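Local coordinates for protein catalase-3 (Neurospora crassa, PDB 4AJ9) that breaks hydrogen peroxide down to water and oxygen with a heme cofactor, and so probably shields the fungal cell from peroxide damage, at residues C[124-129]-C[133-138]; C[355-358]-C[364-367]. One frame throughout, in Å; residues are numbered along the deposited sequence.

Contact 1: C[124-129]-C[133-138]; sequences TRFYTD and FDIVGN. With HEM (protoporphyrin IX containing Fe), chain Y.
Arg125 and Asp134 lie side by side and form a two-pronged salt bridge. NE of Arg125 donates to OD1 of Asp134 at 2.8 Å and NH2 of Arg125 to OD2, also at 2.8 Å. Both bonds are almost straight. Both oxygens are met on their syn sides, and guanidinium and carboxylate are nearly coplanar, 17° apart. Arg125 starts out extended, with CG anti to the backbone N (chi1 168°), and bends at chi3 to present this edge. On the sheet face bearing Phe126 and Phe133, the two rings run near parallel but are slid apart, with CD1 of Phe126 3.6 Å from CD2 of Phe133. CD1 of Ile135 meets the Phe126 rim at CE1, 3.7 Å away. The frame is an antiparallel beta hairpin, strands 121-128 and 131-138, in the large antiparallel sheet of the catalase fold. Thr124-Ile135 and Phe126-Phe133 are hydrogen-bonded pairs; Arg125-Asp134 between them is a non-hydrogen-bonded pair. One water accepts from OG1 of Thr124 and donates to O of Ile135. Further out, NH2 of Arg125 also donates to the Ser327 carbonyl, and OD2 of Asp134 is hydrogen-bonded to ND1 of His332. Replacing Arg125 by alanine removes both prongs, which is likely to leave OD1 of buried Asp134 without this donor and the arginine's charge, although OD2 would keep His332. Trp228 and Trp230 of strand 223-232 pack against the aromatic face. Past the paired residues, strand 131-138 runs on to the heme, where CG1 of Val136 lies 3.6 Å from C3A of HEM. Asn138, probably an active-site residue, follows beside the same heme.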
# COMPACT_ATOMS: atom_id res chain seq x y z
N THR C 124 -22.74 -15.11 2.96
CA THR C 124 -23.90 -14.46 2.36
C THR C 124 -24.01 -13.03 2.84
O THR C 124 -24.01 -12.78 4.04
CB THR C 124 -25.21 -15.13 2.81
OG1 THR C 124 -25.18 -16.52 2.49
CG2 THR C 124 -26.42 -14.45 2.17
N ARG C 125 -24.13 -12.08 1.91
CA ARG C 125 -24.43 -10.71 2.30
C ARG C 125 -25.89 -10.38 1.99
O ARG C 125 -26.35 -10.59 0.86
CB ARG C 125 -23.53 -9.71 1.58
CG ARG C 125 -24.01 -8.26 1.73
CD ARG C 125 -22.87 -7.29 1.41
NE ARG C 125 -21.74 -7.57 2.28
CZ ARG C 125 -20.48 -7.24 2.02
NH1 ARG C 125 -20.18 -6.59 0.90
NH2 ARG C 125 -19.53 -7.56 2.89
N PHE C 126 -26.60 -9.86 2.98
CA PHE C 126 -27.92 -9.30 2.74
C PHE C 126 -27.75 -7.80 2.66
O PHE C 126 -27.25 -7.19 3.60
CB PHE C 126 -28.87 -9.61 3.90
CG PHE C 126 -29.08 -11.07 4.18
CD1 PHE C 126 -28.22 -11.75 5.03
CD2 PHE C 126 -30.16 -11.75 3.63
CE1 PHE C 126 -28.42 -13.10 5.31
CE2 PHE C 126 -30.37 -13.11 3.91
CZ PHE C 126 -29.50 -13.78 4.75
N TYR C 127 -28.12 -7.21 1.53
CA TYR C 127 -28.04 -5.77 1.39
C TYR C 127 -29.37 -5.18 1.87
O TYR C 127 -30.24 -4.84 1.06
CB TYR C 127 -27.78 -5.40 -0.08
CG TYR C 127 -26.46 -5.87 -0.66
CD1 TYR C 127 -26.31 -7.16 -1.20
CD2 TYR C 127 -25.36 -5.02 -0.70
CE1 TYR C 127 -25.10 -7.57 -1.76
CE2 TYR C 127 -24.15 -5.43 -1.25
CZ TYR C 127 -24.03 -6.70 -1.78
OH TYR C 127 -22.82 -7.09 -2.31
N THR C 128 -29.55 -5.09 3.19
CA THR C 128 -30.84 -4.70 3.77
C THR C 128 -31.03 -3.20 3.76
O THR C 128 -30.08 -2.45 3.55
CB THR C 128 -31.01 -5.19 5.23
OG1 THR C 128 -30.41 -4.24 6.14
CG2 THR C 128 -30.38 -6.56 5.42
N ASP C 129 -32.26 -2.76 4.00
CA ASP C 129 -32.53 -1.33 4.02
C ASP C 129 -32.06 -0.70 5.34
O ASP C 129 -32.23 0.49 5.55
CB ASP C 129 -34.00 -1.02 3.72
CG ASP C 129 -34.94 -1.86 4.55
OD1 ASP C 129 -34.55 -2.25 5.68
OD2 ASP C 129 -36.07 -2.13 4.09
N PHE C 133 -25.86 -6.85 6.18
CA PHE C 133 -25.78 -7.92 7.16
C PHE C 133 -25.16 -9.16 6.51
O PHE C 133 -25.68 -9.67 5.53
CB PHE C 133 -27.17 -8.27 7.69
CG PHE C 133 -27.18 -9.43 8.63
CD1 PHE C 133 -26.39 -9.43 9.76
CD2 PHE C 133 -27.99 -10.54 8.39
CE1 PHE C 133 -26.38 -10.51 10.65
CE2 PHE C 133 -28.01 -11.62 9.28
CZ PHE C 133 -27.20 -11.61 10.41
N ASP C 134 -24.04 -9.62 7.04
CA ASP C 134 -23.36 -10.78 6.47
C ASP C 134 -23.46 -11.94 7.45
O ASP C 134 -23.21 -11.78 8.66
CB ASP C 134 -21.87 -10.52 6.25
CG ASP C 134 -21.57 -9.43 5.24
OD1 ASP C 134 -22.49 -8.93 4.56
OD2 ASP C 134 -20.37 -9.08 5.14
N ILE C 135 -23.84 -13.09 6.92
CA ILE C 135 -23.66 -14.34 7.63
C ILE C 135 -22.49 -15.05 6.97
O ILE C 135 -22.58 -15.57 5.86
CB ILE C 135 -24.92 -15.23 7.57
CG1 ILE C 135 -26.08 -14.55 8.32
CG2 ILE C 135 -24.62 -16.60 8.13
CD1 ILE C 135 -27.43 -15.29 8.18
N VAL C 136 -21.36 -15.02 7.65
CA VAL C 136 -20.12 -15.56 7.09
C VAL C 136 -19.96 -16.98 7.62
O VAL C 136 -19.37 -17.19 8.69
CB VAL C 136 -18.91 -14.69 7.48
CG1 VAL C 136 -17.62 -15.21 6.81
CG2 VAL C 136 -19.17 -13.24 7.10
N GLY C 137 -20.51 -17.93 6.89
CA GLY C 137 -20.60 -19.31 7.36
C GLY C 137 -19.74 -20.31 6.61
O GLY C 137 -19.04 -19.94 5.68
N ASN C 138 -19.77 -21.57 7.06
CA ASN C 138 -19.14 -22.67 6.34
C ASN C 138 -20.16 -23.76 6.05
O ASN C 138 -21.31 -23.65 6.46
CB ASN C 138 -17.99 -23.26 7.17
CG ASN C 138 -16.74 -22.41 7.10
OD1 ASN C 138 -16.54 -21.68 6.14
ND2 ASN C 138 -15.89 -22.49 8.13
CHA HEM Y . -12.43 -15.56 5.46
CHB HEM Y . -15.72 -18.48 7.55
CHC HEM Y . -13.12 -18.43 11.63
CHD HEM Y . -10.37 -14.86 9.83
C1A HEM Y . -13.53 -16.39 5.64
C2A HEM Y . -14.52 -16.75 4.63
C3A HEM Y . -15.41 -17.57 5.21
C4A HEM Y . -15.04 -17.74 6.60
CMA HEM Y . -16.65 -18.22 4.55
CAA HEM Y . -14.49 -16.30 3.15
CBA HEM Y . -15.43 -15.13 2.89
CGA HEM Y . -15.42 -14.83 1.41
O1A HEM Y . -14.86 -13.79 1.01
O2A HEM Y . -15.97 -15.65 0.63
C1B HEM Y . -15.33 -18.68 8.86
C2B HEM Y . -16.10 -19.37 9.88
C3B HEM Y . -15.37 -19.38 11.01
C4B HEM Y . -14.14 -18.67 10.74
CMB HEM Y . -17.49 -19.99 9.61
CAB HEM Y . -15.73 -19.95 12.40
CBB HEM Y . -17.01 -20.08 12.77
C1C HEM Y . -12.21 -17.40 11.52
C2C HEM Y . -11.42 -16.83 12.60
C3C HEM Y . -10.66 -15.87 12.08
C4C HEM Y . -10.97 -15.76 10.68
CMC HEM Y . -11.44 -17.31 14.07
CAC HEM Y . -9.68 -14.93 12.79
CBC HEM Y . -9.94 -14.55 14.05
C1D HEM Y . -10.65 -14.73 8.51
C2D HEM Y . -10.00 -13.77 7.64
C3D HEM Y . -10.64 -13.99 6.28
C4D HEM Y . -11.61 -15.04 6.46
CMD HEM Y . -8.89 -12.77 8.04
CAD HEM Y . -10.32 -13.23 4.98
CBD HEM Y . -11.37 -12.13 4.85
CGD HEM Y . -11.04 -11.27 3.66
O1D HEM Y . -11.97 -10.59 3.15
O2D HEM Y . -9.87 -11.29 3.21
NA HEM Y . -13.88 -17.01 6.82
NB HEM Y . -14.15 -18.26 9.42
NC HEM Y . -11.91 -16.72 10.36
ND HEM Y . -11.59 -15.45 7.79
FE HEM Y . -12.97 -16.80 8.61
O HOH W 1 -24.05 -17.64 4.82

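Contact 2: C[355-358]-C[364-367]; sequences TQLN and NFEQ. With HEM (protoporphyrin IX containing Fe), chain Y.
Gln356 lays its CB on the ring of Phe365, over the centre of one face. CB of Gln356 is 3.5 Å from CZ of Phe365, and the line from CB to the ring centroid is only 11° off the ring normal, a CH-pi contact. CG of Gln356 comes next and lies above the rim, 3.7 Å from CE1 of Phe365. The chain then bends at chi2, which turns the amide away from the phenyl ring and toward the heme. CD of Gln356 carries the amide and lies 3.6 Å from O1D of HEM. OE1 accepts from OG of Ser327. NE2 of Gln356 donates to O1D of HEM, a propionate oxygen, at 2.8 Å with an angle of 164°. The same NE2 also bonds the backbone O of Tyr352, one turn earlier in the helix. With both amide atoms engaged, rotation of the group is fixed. Gln356 belongs to helix 343-360, the proximal helix of the catalase fold, which carries Tyr352, probably the axial ligand of the heme iron. Phe365 sits in a short 3-10 turn in the loop that follows this helix. Its CG lies between the backbone N and the carbonyl carbon (chi1 50°), and this directs the ring at the helix. Leu357 adds a looser touch at the ring edge, with CD2 4.5 Å from CE2 of Phe365. On the heme side, CG2 of Thr355 lies 3.7 Å from CBD of HEM. The helix also meets other subunits: OG1 of Thr355 is hydrogen-bonded to the Asp55 carbonyl of a neighbouring subunit, and His56 of neighbouring subunits packs on Leu357.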
# COMPACT_ATOMS: atom_id res chain seq x y z
N THR C 355 -8.16 -7.18 8.20
CA THR C 355 -7.60 -7.82 7.01
C THR C 355 -7.95 -7.10 5.70
O THR C 355 -7.22 -7.21 4.70
CB THR C 355 -7.98 -9.31 6.91
OG1 THR C 355 -7.07 -9.99 6.04
CG2 THR C 355 -9.41 -9.45 6.39
N GLN C 356 -9.06 -6.36 5.70
CA GLN C 356 -9.45 -5.60 4.51
C GLN C 356 -8.40 -4.54 4.17
O GLN C 356 -8.21 -4.20 3.01
CB GLN C 356 -10.81 -4.93 4.71
CG GLN C 356 -11.95 -5.89 5.04
CD GLN C 356 -11.96 -7.10 4.13
OE1 GLN C 356 -11.57 -7.02 2.96
NE2 GLN C 356 -12.40 -8.25 4.67
N LEU C 357 -7.75 -4.01 5.19
CA LEU C 357 -6.69 -3.05 5.00
C LEU C 357 -5.55 -3.66 4.20
O LEU C 357 -4.90 -2.98 3.41
CB LEU C 357 -6.16 -2.54 6.35
CG LEU C 357 -7.13 -1.77 7.23
CD1 LEU C 357 -6.55 -1.60 8.64
CD2 LEU C 357 -7.48 -0.42 6.59
N ASN C 358 -5.30 -4.96 4.41
CA ASN C 358 -4.26 -5.63 3.63
C ASN C 358 -4.71 -5.89 2.20
O ASN C 358 -4.01 -5.55 1.24
CB ASN C 358 -3.85 -6.96 4.27
CG ASN C 358 -2.61 -7.55 3.61
OD1 ASN C 358 -1.54 -6.95 3.67
ND2 ASN C 358 -2.75 -8.73 2.99
N ASN C 364 -11.08 2.68 2.57
CA ASN C 364 -12.33 2.99 1.88
C ASN C 364 -12.94 1.84 1.08
O ASN C 364 -13.74 2.06 0.17
CB ASN C 364 -12.17 4.24 1.01
CG ASN C 364 -12.13 5.51 1.84
OD1 ASN C 364 -13.02 5.74 2.66
ND2 ASN C 364 -11.08 6.33 1.66
N PHE C 365 -12.58 0.61 1.43
CA PHE C 365 -13.07 -0.57 0.71
C PHE C 365 -14.59 -0.70 0.77
O PHE C 365 -15.19 -1.35 -0.10
CB PHE C 365 -12.41 -1.84 1.26
CG PHE C 365 -12.47 -1.94 2.75
CD1 PHE C 365 -13.57 -2.49 3.37
CD2 PHE C 365 -11.45 -1.42 3.53
CE1 PHE C 365 -13.64 -2.56 4.75
CE2 PHE C 365 -11.51 -1.48 4.90
CZ PHE C 365 -12.61 -2.05 5.52
N GLU C 366 -15.24 -0.08 1.76
CA GLU C 366 -16.71 -0.17 1.80
C GLU C 366 -17.35 0.66 0.68
O GLU C 366 -18.55 0.55 0.43
CB GLU C 366 -17.31 0.21 3.17
CG GLU C 366 -16.79 -0.61 4.37
CD GLU C 366 -17.38 -2.02 4.46
OE1 GLU C 366 -17.49 -2.72 3.43
OE2 GLU C 366 -17.73 -2.44 5.58
N GLN C 367 -16.55 1.50 0.02
CA GLN C 367 -17.03 2.32 -1.08
C GLN C 367 -17.03 1.60 -2.43
O GLN C 367 -17.65 2.08 -3.39
CB GLN C 367 -16.23 3.63 -1.16
CG GLN C 367 -16.32 4.48 0.10
CD GLN C 367 -15.69 5.85 -0.06
OE1 GLN C 367 -14.76 6.04 -0.85
NE2 GLN C 367 -16.20 6.83 0.68
CHA HEM Y . -12.43 -15.56 5.46
CHB HEM Y . -15.72 -18.48 7.55
CHC HEM Y . -13.12 -18.43 11.63
CHD HEM Y . -10.37 -14.86 9.83
C1A HEM Y . -13.53 -16.39 5.64
C2A HEM Y . -14.52 -16.75 4.63
C3A HEM Y . -15.41 -17.57 5.21
C4A HEM Y . -15.04 -17.74 6.60
CMA HEM Y . -16.65 -18.22 4.55
CAA HEM Y . -14.49 -16.30 3.15
CBA HEM Y . -15.43 -15.13 2.89
CGA HEM Y . -15.42 -14.83 1.41
O1A HEM Y . -14.86 -13.79 1.01
O2A HEM Y . -15.97 -15.65 0.63
C1B HEM Y . -15.33 -18.68 8.86
C2B HEM Y . -16.10 -19.37 9.88
C3B HEM Y . -15.37 -19.38 11.01
C4B HEM Y . -14.14 -18.67 10.74
CMB HEM Y . -17.49 -19.99 9.61
CAB HEM Y . -15.73 -19.95 12.40
CBB HEM Y . -17.01 -20.08 12.77
C1C HEM Y . -12.21 -17.40 11.52
C2C HEM Y . -11.42 -16.83 12.60
C3C HEM Y . -10.66 -15.87 12.08
C4C HEM Y . -10.97 -15.76 10.68
CMC HEM Y . -11.44 -17.31 14.07
CAC HEM Y . -9.68 -14.93 12.79
CBC HEM Y . -9.94 -14.55 14.05
C1D HEM Y . -10.65 -14.73 8.51
C2D HEM Y . -10.00 -13.77 7.64
C3D HEM Y . -10.64 -13.99 6.28
C4D HEM Y . -11.61 -15.04 6.46
CMD HEM Y . -8.89 -12.77 8.04
CAD HEM Y . -10.32 -13.23 4.98
CBD HEM Y . -11.37 -12.13 4.85
CGD HEM Y . -11.04 -11.27 3.66
O1D HEM Y . -11.97 -10.59 3.15
O2D HEM Y . -9.87 -11.29 3.21
NA HEM Y . -13.88 -17.01 6.82
NB HEM Y . -14.15 -18.26 9.42
NC HEM Y . -11.91 -16.72 10.36
ND HEM Y . -11.59 -15.45 7.79
FE HEM Y . -12.97 -16.80 8.61

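How the contacts relate
Contact 1 and contact 2 reach the same heme through different groups. Segment 133-138 meets the porphyrin, with Asn138 probably in the active site, while segment 355-358 binds a propionate. Their centres are about 17 Å apart and their nearest atoms about 5 Å, without touching. Residues between them make the connection: Ser327 gives its carbonyl to Arg125 and its hydroxyl to Gln356, and His332 is bonded to Asp134 through ND1 and to Glu366 through NE2. Tyr352, the likely axial ligand, has its side chain about 7 Å from that of Asp134 and about 5 Å from that of Gln356.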